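Local coordinates for protein neurotoxin (Clostridium botulinum, PDB 2QN0) that probably cleaves neuronal SNARE proteins as the zinc-dependent protease light chain of a botulinum neurotoxin of type C1, at residues M199-N204 against T381-N386; T122-F127 against A301-S306; T40-V45 against N153-I158; Y239-P244 against E349-L354. All blocks are in the same frame, centred on the assembly; numbering follows the deposited sequence.

The four contacts are spread over one zinc protease domain, and none touches another. Contact 3, in the large mixed sheet, is nearest the middle, its centre about 11 Å from that of the chain. The side chain of Val156 there is about 14 Å from the zinc held by His229, His233 and Glu269. One segment of contact 4, 239-244, follows directly on the helix that carries both histidines, with the Ile243 side chain about 11 Å from the metal. Contact 2 has its nearest atoms about 11 Å from those of contact 4. Contact 1 is on the opposite side from contact 2, their centres about 47 Å apart; contact 4 lies within the loop closed by contact 1.

Contact 1: residues M199-N204 against T381-N386; sequences MLTYSN and TPVTAN
Met199 and Val383 face each other as a single antiparallel bridge, a hydrogen-bonded pair that joins the residues just ahead of strand 201-202, which pairs with strand 219-220, to strand 383-384. The backbone bonds come first: Met199 N donates to Val383 O at 2.8 Å, and Val383 N returns the bond to Met199 O at 3.0 Å. Beside this pair Pro382 CA also approaches Met199 O, a CA-H...O contact.

A side chain adds the third polar link. With chi1 at 55°, the hydroxyl of Thr201 sits between its backbone N and carbonyl carbon, and from there Thr201 OG1 donates to Thr381 O at 2.8 Å, coming in above the carbonyl plane. Thr201 OG1 also accepts a weak bond from Tyr380 N, which ties the hydroxyl to two consecutive residues leading into strand 383-384.

There are two apolar contacts. Thr201 CG2 meets Val383 CG2 at 3.8 Å, the two side chains running obliquely to one another, and Cys220 of strand 219-220 also touches Val383. The second is made by Met199, whose chain bends at chi3 (-90°), which lays the methyl CE against the backbone of Thr384, 3.6 Å from Thr384 CA.

Contact 2: residues T122-F127 against A301-S306; sequences TPINTF and AKRLNS
Arg303 leaves its helix with CG beside the backbone N (chi1 -78°) and runs straight from CG to NE, which carries the guanidinium to the backbone of Thr122. There NH1 and NH2 converge end-on on one atom, Thr122 O, at 2.9 Å from Arg303 NH1 and 3.0 Å from Arg303 NH2. The oxygen lies near the guanidinium plane, but only the NH2 bond falls in the carbonyl plane; NH1 approaches from above it. Arg303 NH1 also donates to a water 2.9 Å away that lies close to Ile124 O and Thr126 O, joining the arginine to the type I turn from Pro123 to Thr126.

The methyl Ile124 CG2 rests against Arg303 CG and lies 3.8 Å from Ser306 CB. Ser306 OG is turned back to its own chain, bonding Lys302 O at 2.9 Å in the last turn of the helix, while Ser306 O receives a CA-H...O contact from Asn125 CA. Further in, Leu304 CD2 meets the edge of the Phe127 ring, 3.9 Å from Phe127 CZ.

The contact thus joins the C-terminal end of helix 283-304 to the turn leading into strand 126-128, which pairs in parallel with strand 309-311; helix 319-330 packs on both Phe127 and Leu304.

Contact 3: residues T40-V45 against N153-I158; sequences TGNIWV and NPSVII
Trp44 is bonded to strand 156-159 through both its N-H and its carbonyl: Trp44 N donates to Val156 O at 2.9 Å, and Trp44 O accepts from Ile158 N at 2.8 Å. These are neighbouring parallel strands of the main mixed sheet, and this is the closely packed part. Ile43, Val45, Val156 and Ile158 share one face, under helix 80-97, where Phe94 touches both Ile43 and Ile158. Val45 has CG1 between N and the carbonyl carbon (chi1 57°), which puts CG2 anti to N, 3.4 Å from Ile158 O. Trp44 and Ile157 point to the other face.

Toward the start of both segments the pairing is less regular. Asn42 O takes a firm bond from Ser155 N (2.8 Å) and a weak one from Val156 N (3.4 Å). Here Asn42 and Asn153 are partly exposed, and a water enters at the edge of the indole. It accepts from Asn42 ND2 at 2.7 Å and Trp44 NE1 at 3.2 Å, and gives a weak bond to Asn153 O. Pro154 CB lies 3.7 Å from Trp44 CD1, obliquely to the ring.

Thus the indole N-H meets water, not a protein acceptor: the polar link here is solvent-mediated, whereas the strand join rests on backbone bonds.

Contact 4: residues Y239-P244 against E349-L354; sequences YGIAIP and ELYNEL
Ile241, Leu354 and the two tyrosines Tyr239 and Tyr351 make this contact, and Ile241 and Leu354 bury the most surface in it. The join is between the loop that leaves helix 223-238 and one side of helix 344-357, and no direct hydrogen bond crosses it. Ile241 holds CG1 between its backbone N and carbonyl carbon (chi1 61°), so its two branches go to different partners. Ile241 CD1 lies 3.6 Å from Leu354 CB, while Ile241 CG2 sits 4.1 Å from Tyr351 CE1, obliquely to that ring.

Leu354 answers with both methyls. Leu354 CD1 approaches Tyr239 at the root of the ring, 3.6 Å from Tyr239 CB, and Leu354 CD2 lies 3.8 Å from Tyr239 CD2, the two side chains crossing at about a right angle. The hydroxyl of Tyr239 goes elsewhere, to Asp113, which pins the far end of the ring.

Tyr351 is extended from its helix, CG anti to the backbone N (chi1 -166°), an arrangement that carries the hydroxyl across to the loop. A water in the plane of its ring lies 2.7 Å from Tyr351 OH and donates to Ile241 O, also at 2.7 Å, bridging the tyrosine to the loop backbone.

The loop starts with a Schellman motif in which Gly240, with positive phi, ends the helix bearing the zinc-binding His229 and His233. Helix 283-304 packs on the same group, Tyr297 against Ile241 and Ala293 against Tyr351, while Met235 of helix 223-238 touches Leu354, so the loop sits among three helices.

Contact 1: residues M199-N204 against T381-N386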
loop_
_atom_site.group_PDB
_atom_site.type_symbol
_atom_site.label_atom_id
_atom_site.label_comp_id
_atom_site.label_asym_id
_atom_site.label_seq_id
_atom_site.Cartn_x
_atom_site.Cartn_y
_atom_site.Cartn_z
ATOM N N MET A 199 -8.687 -7.122 11.428
ATOM C CA MET A 199 -8.089 -8.312 10.836
ATOM C C MET A 199 -9.002 -9.383 10.261
ATOM O O MET A 199 -9.979 -9.801 10.879
ATOM C CB MET A 199 -7.168 -8.970 11.865
ATOM C CG MET A 199 -6.101 -8.045 12.419
ATOM S SD MET A 199 -5.348 -8.729 13.903
ATOM C CE MET A 199 -6.434 -8.034 15.171
ATOM N N LEU A 200 -8.638 -9.839 9.069
ATOM C CA LEU A 200 -9.357 -10.891 8.369
ATOM C C LEU A 200 -9.029 -12.203 9.085
ATOM O O LEU A 200 -7.910 -12.383 9.574
ATOM C CB LEU A 200 -8.876 -10.914 6.910
ATOM C CG LEU A 200 -9.244 -12.006 5.906
ATOM C CD1 LEU A 200 -9.080 -11.449 4.488
ATOM C CD2 LEU A 200 -8.358 -13.227 6.108
ATOM N N THR A 201 -10.005 -13.106 9.173
ATOM C CA THR A 201 -9.792 -14.396 9.830
ATOM C C THR A 201 -9.947 -15.539 8.830
ATOM O O THR A 201 -10.709 -15.430 7.867
ATOM C CB THR A 201 -10.772 -14.598 11.004
ATOM O OG1 THR A 201 -12.117 -14.436 10.543
ATOM C CG2 THR A 201 -10.492 -13.574 12.108
ATOM N N TYR A 202 -9.237 -16.635 9.073
ATOM C CA TYR A 202 -9.243 -17.782 8.165
ATOM C C TYR A 202 -8.850 -19.068 8.889
ATOM O O TYR A 202 -8.368 -19.025 10.023
ATOM C CB TYR A 202 -8.225 -17.516 7.054
ATOM C CG TYR A 202 -6.865 -17.185 7.635
ATOM C CD1 TYR A 202 -5.964 -18.196 7.978
ATOM C CD2 TYR A 202 -6.539 -15.872 7.978
ATOM C CE1 TYR A 202 -4.783 -17.912 8.659
ATOM C CE2 TYR A 202 -5.358 -15.577 8.664
ATOM C CZ TYR A 202 -4.491 -16.602 9.005
ATOM O OH TYR A 202 -3.355 -16.327 9.734
ATOM N N SER A 203 -9.049 -20.206 8.223
ATOM C CA SER A 203 -8.676 -21.507 8.774
ATOM C C SER A 203 -7.775 -22.249 7.781
ATOM O O SER A 203 -7.046 -23.168 8.158
ATOM C CB SER A 203 -9.918 -22.350 9.094
ATOM O OG SER A 203 -10.711 -22.584 7.945
ATOM N N ASN A 204 -7.830 -21.848 6.513
ATOM C CA ASN A 204 -7.000 -22.457 5.470
ATOM C C ASN A 204 -5.700 -21.663 5.511
ATOM O O ASN A 204 -5.541 -20.678 4.790
ATOM C CB ASN A 204 -7.681 -22.311 4.102
ATOM C CG ASN A 204 -6.858 -22.897 2.970
ATOM O OD1 ASN A 204 -5.907 -23.645 3.194
ATOM N ND2 ASN A 204 -7.232 -22.564 1.740
ATOM N N THR A 381 -15.623 -14.190 10.734
ATOM C CA THR A 381 -15.869 -12.874 11.304
ATOM C C THR A 381 -14.544 -12.192 11.621
ATOM O O THR A 381 -13.669 -12.785 12.246
ATOM C CB THR A 381 -16.706 -12.959 12.598
ATOM O OG1 THR A 381 -17.911 -13.687 12.337
ATOM C CG2 THR A 381 -17.073 -11.562 13.080
ATOM N N PRO A 382 -14.374 -10.941 11.174
ATOM C CA PRO A 382 -13.140 -10.191 11.423
ATOM C C PRO A 382 -12.956 -9.932 12.915
ATOM O O PRO A 382 -13.934 -9.857 13.663
ATOM C CB PRO A 382 -13.363 -8.888 10.652
ATOM C CG PRO A 382 -14.335 -9.270 9.581
ATOM C CD PRO A 382 -15.288 -10.168 10.316
ATOM N N VAL A 383 -11.707 -9.802 13.340
ATOM C CA VAL A 383 -11.408 -9.527 14.740
ATOM C C VAL A 383 -10.509 -8.304 14.832
ATOM O O VAL A 383 -9.955 -7.849 13.832
ATOM C CB VAL A 383 -10.687 -10.718 15.428
ATOM C CG1 VAL A 383 -11.606 -11.933 15.471
ATOM C CG2 VAL A 383 -9.394 -11.054 14.694
ATOM N N THR A 384 -10.391 -7.752 16.033
ATOM C CA THR A 384 -9.524 -6.608 16.240
ATOM C C THR A 384 -8.863 -6.773 17.602
ATOM O O THR A 384 -9.149 -7.727 18.327
ATOM C CB THR A 384 -10.298 -5.271 16.169
ATOM O OG1 THR A 384 -9.363 -4.185 16.163
ATOM C CG2 THR A 384 -11.241 -5.118 17.358
ATOM N N ALA A 385 -7.963 -5.859 17.935
ATOM C CA ALA A 385 -7.257 -5.926 19.203
ATOM C C ALA A 385 -6.586 -4.590 19.470
ATOM O O ALA A 385 -6.494 -3.748 18.578
ATOM C CB ALA A 385 -6.206 -7.036 19.155
ATOM N N ASN A 386 -6.128 -4.397 20.703
ATOM C CA ASN A 386 -5.446 -3.163 21.072
ATOM C C ASN A 386 -3.974 -3.395 20.781
ATOM O O ASN A 386 -3.188 -3.705 21.680
ATOM C CB ASN A 386 -5.661 -2.871 22.558
ATOM C CG ASN A 386 -7.124 -2.909 22.946
ATOM O OD1 ASN A 386 -7.973 -2.331 22.266
ATOM N ND2 ASN A 386 -7.426 -3.587 24.048
#

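Contact 2: residues T122-F127 against A301-S306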
loop_
_atom_site.group_PDB
_atom_site.type_symbol
_atom_site.label_atom_id
_atom_site.label_comp_id
_atom_site.label_asym_id
_atom_site.label_seq_id
_atom_site.Cartn_x
_atom_site.Cartn_y
_atom_site.Cartn_z
ATOM N N THR A 122 3.475 13.567 -21.465
ATOM C CA THR A 122 4.565 14.491 -21.169
ATOM C C THR A 122 5.560 14.470 -22.329
ATOM O O THR A 122 5.925 13.402 -22.817
ATOM C CB THR A 122 5.318 14.080 -19.888
ATOM O OG1 THR A 122 4.410 14.074 -18.782
ATOM C CG2 THR A 122 6.459 15.048 -19.606
ATOM N N PRO A 123 5.996 15.650 -22.803
ATOM C CA PRO A 123 6.955 15.673 -23.911
ATOM C C PRO A 123 8.202 14.881 -23.535
ATOM O O PRO A 123 8.632 14.899 -22.380
ATOM C CB PRO A 123 7.242 17.162 -24.083
ATOM C CG PRO A 123 5.932 17.788 -23.721
ATOM C CD PRO A 123 5.530 17.011 -22.481
ATOM N N ILE A 124 8.781 14.189 -24.509
ATOM C CA ILE A 124 9.968 13.378 -24.267
ATOM C C ILE A 124 11.149 14.135 -23.650
ATOM O O ILE A 124 11.959 13.544 -22.932
ATOM C CB ILE A 124 10.434 12.691 -25.573
ATOM C CG1 ILE A 124 9.355 11.711 -26.047
ATOM C CG2 ILE A 124 11.747 11.957 -25.350
ATOM C CD1 ILE A 124 9.686 11.009 -27.351
ATOM N N ASN A 125 11.252 15.433 -23.915
ATOM C CA ASN A 125 12.368 16.212 -23.373
ATOM C C ASN A 125 12.039 16.905 -22.053
ATOM O O ASN A 125 12.816 17.733 -21.577
ATOM C CB ASN A 125 12.810 17.275 -24.386
ATOM C CG ASN A 125 11.788 18.389 -24.555
ATOM O OD1 ASN A 125 10.705 18.357 -23.965
ATOM N ND2 ASN A 125 12.130 19.383 -25.367
ATOM N N THR A 126 10.914 16.543 -21.448
ATOM C CA THR A 126 10.474 17.199 -20.222
ATOM C C THR A 126 10.310 16.359 -18.957
ATOM O O THR A 126 9.911 15.195 -19.013
ATOM C CB THR A 126 9.126 17.905 -20.477
ATOM O OG1 THR A 126 9.285 18.864 -21.528
ATOM C CG2 THR A 126 8.623 18.605 -19.216
ATOM N N PHE A 127 10.634 16.979 -17.823
ATOM C CA PHE A 127 10.460 16.386 -16.493
ATOM C C PHE A 127 9.309 17.223 -15.930
ATOM O O PHE A 127 9.451 18.436 -15.794
ATOM C CB PHE A 127 11.681 16.615 -15.587
ATOM C CG PHE A 127 12.709 15.508 -15.613
ATOM C CD1 PHE A 127 12.429 14.266 -16.170
ATOM C CD2 PHE A 127 13.963 15.711 -15.036
ATOM C CE1 PHE A 127 13.384 13.242 -16.151
ATOM C CE2 PHE A 127 14.921 14.694 -15.011
ATOM C CZ PHE A 127 14.631 13.457 -15.569
ATOM N N ALA A 301 14.229 5.179 -20.674
ATOM C CA ALA A 301 15.658 5.389 -20.893
ATOM C C ALA A 301 15.852 6.421 -22.003
ATOM O O ALA A 301 16.729 7.282 -21.919
ATOM C CB ALA A 301 16.336 4.073 -21.268
ATOM N N LYS A 302 15.021 6.331 -23.037
ATOM C CA LYS A 302 15.088 7.263 -24.157
ATOM C C LYS A 302 14.806 8.678 -23.659
ATOM O O LYS A 302 15.483 9.631 -24.047
ATOM C CB LYS A 302 14.067 6.879 -25.231
ATOM C CG LYS A 302 13.961 7.878 -26.368
ATOM C CD LYS A 302 12.896 7.462 -27.372
ATOM C CE LYS A 302 12.776 8.479 -28.495
ATOM N NZ LYS A 302 14.066 8.648 -29.223
ATOM N N ARG A 303 13.801 8.813 -22.797
ATOM C CA ARG A 303 13.458 10.119 -22.249
ATOM C C ARG A 303 14.646 10.676 -21.474
ATOM O O ARG A 303 14.993 11.847 -21.621
ATOM C CB ARG A 303 12.238 10.017 -21.323
ATOM C CG ARG A 303 10.893 9.922 -22.039
ATOM C CD ARG A 303 9.761 9.683 -21.042
ATOM N NE ARG A 303 8.444 9.613 -21.672
ATOM C CZ ARG A 303 7.652 10.660 -21.890
ATOM N NH1 ARG A 303 8.035 11.879 -21.532
ATOM N NH2 ARG A 303 6.466 10.485 -22.456
ATOM N N LEU A 304 15.276 9.834 -20.659
ATOM C CA LEU A 304 16.414 10.272 -19.859
ATOM C C LEU A 304 17.576 10.782 -20.707
ATOM O O LEU A 304 18.425 11.530 -20.221
ATOM C CB LEU A 304 16.887 9.144 -18.940
ATOM C CG LEU A 304 15.908 8.772 -17.815
ATOM C CD1 LEU A 304 16.458 7.600 -17.020
ATOM C CD2 LEU A 304 15.679 9.987 -16.904
ATOM N N ASN A 305 17.616 10.382 -21.973
ATOM C CA ASN A 305 18.675 10.837 -22.868
ATOM C C ASN A 305 18.228 12.090 -23.615
ATOM O O ASN A 305 18.985 12.639 -24.414
ATOM C CB ASN A 305 19.024 9.763 -23.908
ATOM C CG ASN A 305 19.693 8.551 -23.304
ATOM O OD1 ASN A 305 20.597 8.668 -22.478
ATOM N ND2 ASN A 305 19.262 7.369 -23.733
ATOM N N SER A 306 17.006 12.544 -23.347
ATOM C CA SER A 306 16.460 13.705 -24.047
ATOM C C SER A 306 15.999 14.881 -23.191
ATOM O O SER A 306 15.523 15.880 -23.731
ATOM C CB SER A 306 15.274 13.258 -24.907
ATOM O OG SER A 306 15.576 12.066 -25.612
HETATM O O HOH W 1 10.522 12.891 -20.492
#

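Contact 3: residues T40-V45 against N153-I158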
loop_
_atom_site.group_PDB
_atom_site.type_symbol
_atom_site.label_atom_id
_atom_site.label_comp_id
_atom_site.label_asym_id
_atom_site.label_seq_id
_atom_site.Cartn_x
_atom_site.Cartn_y
_atom_site.Cartn_z
ATOM N N THR A 40 8.516 8.392 7.035
ATOM C CA THR A 40 9.935 8.374 6.705
ATOM C C THR A 40 10.070 8.690 5.221
ATOM O O THR A 40 9.243 8.273 4.415
ATOM C CB THR A 40 10.593 7.008 7.017
ATOM O OG1 THR A 40 12.005 7.101 6.787
ATOM C CG2 THR A 40 10.016 5.906 6.140
ATOM N N GLY A 41 11.095 9.456 4.863
ATOM C CA GLY A 41 11.286 9.802 3.467
ATOM C C GLY A 41 10.036 10.334 2.788
ATOM O O GLY A 41 9.386 11.259 3.285
ATOM N N ASN A 42 9.680 9.732 1.657
ATOM C CA ASN A 42 8.525 10.174 0.893
ATOM C C ASN A 42 7.229 9.419 1.190
ATOM O O ASN A 42 6.317 9.396 0.367
ATOM C CB ASN A 42 8.854 10.103 -0.601
ATOM C CG ASN A 42 10.070 10.946 -0.969
ATOM O OD1 ASN A 42 10.916 10.524 -1.757
ATOM N ND2 ASN A 42 10.154 12.146 -0.403
ATOM N N ILE A 43 7.152 8.800 2.363
ATOM C CA ILE A 43 5.943 8.088 2.769
ATOM C C ILE A 43 5.246 8.939 3.831
ATOM O O ILE A 43 5.819 9.216 4.885
ATOM C CB ILE A 43 6.253 6.718 3.396
ATOM C CG1 ILE A 43 6.954 5.811 2.377
ATOM C CG2 ILE A 43 4.946 6.064 3.864
ATOM C CD1 ILE A 43 7.368 4.462 2.954
ATOM N N TRP A 44 4.014 9.346 3.546
ATOM C CA TRP A 44 3.235 10.169 4.464
ATOM C C TRP A 44 1.966 9.462 4.901
ATOM O O TRP A 44 1.493 8.541 4.236
ATOM C CB TRP A 44 2.830 11.481 3.789
ATOM C CG TRP A 44 3.965 12.405 3.503
ATOM C CD1 TRP A 44 4.900 12.286 2.513
ATOM C CD2 TRP A 44 4.298 13.587 4.235
ATOM N NE1 TRP A 44 5.800 13.327 2.584
ATOM C CE2 TRP A 44 5.452 14.139 3.634
ATOM C CE3 TRP A 44 3.733 14.235 5.344
ATOM C CZ2 TRP A 44 6.055 15.312 4.106
ATOM C CZ3 TRP A 44 4.334 15.403 5.816
ATOM C CH2 TRP A 44 5.483 15.927 5.194
ATOM N N VAL A 45 1.414 9.897 6.028
ATOM C CA VAL A 45 0.168 9.334 6.514
ATOM C C VAL A 45 -0.795 10.455 6.891
ATOM O O VAL A 45 -0.410 11.421 7.554
ATOM C CB VAL A 45 0.383 8.410 7.742
ATOM C CG1 VAL A 45 1.080 9.163 8.857
ATOM C CG2 VAL A 45 -0.967 7.875 8.227
ATOM N N ASN A 153 5.940 16.170 -2.964
ATOM C CA ASN A 153 5.710 15.024 -3.834
ATOM C C ASN A 153 5.835 13.707 -3.079
ATOM O O ASN A 153 6.881 13.062 -3.105
ATOM C CB ASN A 153 6.705 15.041 -4.999
ATOM C CG ASN A 153 6.296 15.989 -6.110
ATOM O OD1 ASN A 153 5.935 17.143 -5.866
ATOM N ND2 ASN A 153 6.362 15.507 -7.344
ATOM N N PRO A 154 4.767 13.297 -2.381
ATOM C CA PRO A 154 4.832 12.032 -1.648
ATOM C C PRO A 154 4.886 10.906 -2.680
ATOM O O PRO A 154 4.427 11.080 -3.810
ATOM C CB PRO A 154 3.502 11.994 -0.886
ATOM C CG PRO A 154 3.059 13.432 -0.833
ATOM C CD PRO A 154 3.468 13.959 -2.184
ATOM N N SER A 155 5.456 9.767 -2.309
ATOM C CA SER A 155 5.473 8.625 -3.217
ATOM C C SER A 155 4.311 7.737 -2.789
ATOM O O SER A 155 3.671 7.075 -3.609
ATOM C CB SER A 155 6.786 7.851 -3.113
ATOM O OG SER A 155 7.827 8.553 -3.768
ATOM N N VAL A 156 4.040 7.748 -1.488
ATOM C CA VAL A 156 2.956 6.964 -0.913
ATOM C C VAL A 156 2.274 7.745 0.205
ATOM O O VAL A 156 2.938 8.321 1.066
ATOM C CB VAL A 156 3.468 5.639 -0.299
ATOM C CG1 VAL A 156 2.299 4.870 0.323
ATOM C CG2 VAL A 156 4.163 4.793 -1.358
ATOM N N ILE A 157 0.948 7.781 0.171
ATOM C CA ILE A 157 0.185 8.430 1.232
ATOM C C ILE A 157 -0.732 7.366 1.820
ATOM O O ILE A 157 -1.551 6.781 1.111
ATOM C CB ILE A 157 -0.707 9.578 0.720
ATOM C CG1 ILE A 157 0.146 10.689 0.112
ATOM C CG2 ILE A 157 -1.541 10.136 1.883
ATOM C CD1 ILE A 157 -0.674 11.847 -0.438
ATOM N N ILE A 158 -0.572 7.089 3.108
ATOM C CA ILE A 158 -1.428 6.116 3.770
ATOM C C ILE A 158 -2.557 6.895 4.436
ATOM O O ILE A 158 -2.307 7.877 5.134
ATOM C CB ILE A 158 -0.653 5.336 4.846
ATOM C CG1 ILE A 158 0.435 4.493 4.173
ATOM C CG2 ILE A 158 -1.613 4.465 5.655
ATOM C CD1 ILE A 158 1.377 3.841 5.128
HETATM O O HOH W 2 7.897 13.567 0.131
#

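Contact 4: residues Y239-P244 against E349-L354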
loop_
_atom_site.group_PDB
_atom_site.type_symbol
_atom_site.label_atom_id
_atom_site.label_comp_id
_atom_site.label_asym_id
_atom_site.label_seq_id
_atom_site.Cartn_x
_atom_site.Cartn_y
_atom_site.Cartn_z
ATOM N N TYR A 239 7.170 1.586 -9.404
ATOM C CA TYR A 239 8.071 1.152 -10.466
ATOM C C TYR A 239 7.407 1.022 -11.834
ATOM O O TYR A 239 8.030 0.576 -12.802
ATOM C CB TYR A 239 8.751 -0.149 -10.050
ATOM C CG TYR A 239 9.768 0.081 -8.954
ATOM C CD1 TYR A 239 11.059 0.517 -9.257
ATOM C CD2 TYR A 239 9.419 -0.063 -7.611
ATOM C CE1 TYR A 239 11.978 0.808 -8.249
ATOM C CE2 TYR A 239 10.328 0.226 -6.597
ATOM C CZ TYR A 239 11.603 0.660 -6.922
ATOM O OH TYR A 239 12.498 0.951 -5.919
ATOM N N GLY A 240 6.141 1.419 -11.903
ATOM C CA GLY A 240 5.410 1.402 -13.159
ATOM C C GLY A 240 5.145 0.053 -13.794
ATOM O O GLY A 240 5.104 -0.060 -15.024
ATOM N N ILE A 241 4.948 -0.970 -12.970
ATOM C CA ILE A 241 4.680 -2.301 -13.496
ATOM C C ILE A 241 3.323 -2.852 -13.063
ATOM O O ILE A 241 3.090 -4.061 -13.116
ATOM C CB ILE A 241 5.780 -3.300 -13.081
ATOM C CG1 ILE A 241 5.837 -3.422 -11.554
ATOM C CG2 ILE A 241 7.121 -2.838 -13.633
ATOM C CD1 ILE A 241 6.659 -4.593 -11.068
ATOM N N ALA A 242 2.425 -1.967 -12.640
ATOM C CA ALA A 242 1.092 -2.396 -12.217
ATOM C C ALA A 242 0.348 -3.033 -13.389
ATOM O O ALA A 242 0.462 -2.576 -14.529
ATOM C CB ALA A 242 0.297 -1.201 -11.683
ATOM N N ILE A 243 -0.401 -4.094 -13.108
ATOM C CA ILE A 243 -1.176 -4.780 -14.143
ATOM C C ILE A 243 -2.587 -4.204 -14.128
ATOM O O ILE A 243 -3.191 -4.068 -13.063
ATOM C CB ILE A 243 -1.277 -6.299 -13.866
ATOM C CG1 ILE A 243 0.120 -6.899 -13.680
ATOM C CG2 ILE A 243 -2.019 -6.988 -15.013
ATOM C CD1 ILE A 243 0.995 -6.828 -14.900
ATOM N N PRO A 244 -3.132 -3.849 -15.304
ATOM C CA PRO A 244 -4.484 -3.286 -15.366
ATOM C C PRO A 244 -5.494 -4.183 -14.651
ATOM O O PRO A 244 -5.391 -5.410 -14.700
ATOM C CB PRO A 244 -4.747 -3.188 -16.866
ATOM C CG PRO A 244 -3.383 -2.947 -17.425
ATOM C CD PRO A 244 -2.543 -3.937 -16.653
ATOM N N GLU A 349 16.013 -9.210 -13.140
ATOM C CA GLU A 349 16.238 -9.382 -11.712
ATOM C C GLU A 349 15.321 -8.459 -10.911
ATOM O O GLU A 349 14.708 -8.877 -9.928
ATOM C CB GLU A 349 17.703 -9.091 -11.373
ATOM C CG GLU A 349 18.017 -9.117 -9.886
ATOM C CD GLU A 349 19.476 -8.821 -9.594
ATOM O OE1 GLU A 349 19.997 -7.813 -10.117
ATOM O OE2 GLU A 349 20.101 -9.593 -8.835
ATOM N N LEU A 350 15.227 -7.205 -11.340
ATOM C CA LEU A 350 14.373 -6.230 -10.668
ATOM C C LEU A 350 12.907 -6.640 -10.758
ATOM O O LEU A 350 12.186 -6.648 -9.753
ATOM C CB LEU A 350 14.555 -4.847 -11.299
ATOM C CG LEU A 350 13.626 -3.739 -10.788
ATOM C CD1 LEU A 350 13.839 -3.547 -9.287
ATOM C CD2 LEU A 350 13.914 -2.443 -11.538
ATOM N N TYR A 351 12.464 -6.987 -11.963
ATOM C CA TYR A 351 11.078 -7.383 -12.154
ATOM C C TYR A 351 10.729 -8.573 -11.269
ATOM O O TYR A 351 9.644 -8.623 -10.692
ATOM C CB TYR A 351 10.813 -7.740 -13.620
ATOM C CG TYR A 351 9.343 -7.840 -13.958
ATOM C CD1 TYR A 351 8.605 -6.704 -14.291
ATOM C CD2 TYR A 351 8.681 -9.069 -13.929
ATOM C CE1 TYR A 351 7.245 -6.788 -14.590
ATOM C CE2 TYR A 351 7.322 -9.163 -14.224
ATOM C CZ TYR A 351 6.611 -8.024 -14.551
ATOM O OH TYR A 351 5.268 -8.112 -14.840
ATOM N N ASN A 352 11.645 -9.533 -11.162
ATOM C CA ASN A 352 11.402 -10.712 -10.338
ATOM C C ASN A 352 11.274 -10.324 -8.869
ATOM O O ASN A 352 10.412 -10.836 -8.159
ATOM C CB ASN A 352 12.526 -11.732 -10.504
ATOM C CG ASN A 352 12.277 -12.993 -9.703
ATOM O OD1 ASN A 352 12.927 -13.239 -8.690
ATOM N ND2 ASN A 352 11.314 -13.792 -10.148
ATOM N N GLU A 353 12.138 -9.423 -8.416
ATOM C CA GLU A 353 12.086 -8.960 -7.031
ATOM C C GLU A 353 10.728 -8.345 -6.721
ATOM O O GLU A 353 10.074 -8.699 -5.740
ATOM C CB GLU A 353 13.156 -7.898 -6.781
ATOM C CG GLU A 353 14.546 -8.428 -6.508
ATOM C CD GLU A 353 15.564 -7.312 -6.408
ATOM O OE1 GLU A 353 15.210 -6.234 -5.879
ATOM O OE2 GLU A 353 16.715 -7.513 -6.850
ATOM N N LEU A 354 10.315 -7.411 -7.571
ATOM C CA LEU A 354 9.057 -6.692 -7.395
ATOM C C LEU A 354 7.786 -7.526 -7.460
ATOM O O LEU A 354 6.784 -7.169 -6.840
ATOM C CB LEU A 354 8.958 -5.571 -8.434
ATOM C CG LEU A 354 10.072 -4.524 -8.392
ATOM C CD1 LEU A 354 9.901 -3.553 -9.545
ATOM C CD2 LEU A 354 10.026 -3.786 -7.051
HETATM O O HOH W 3 4.016 -5.744 -15.032
#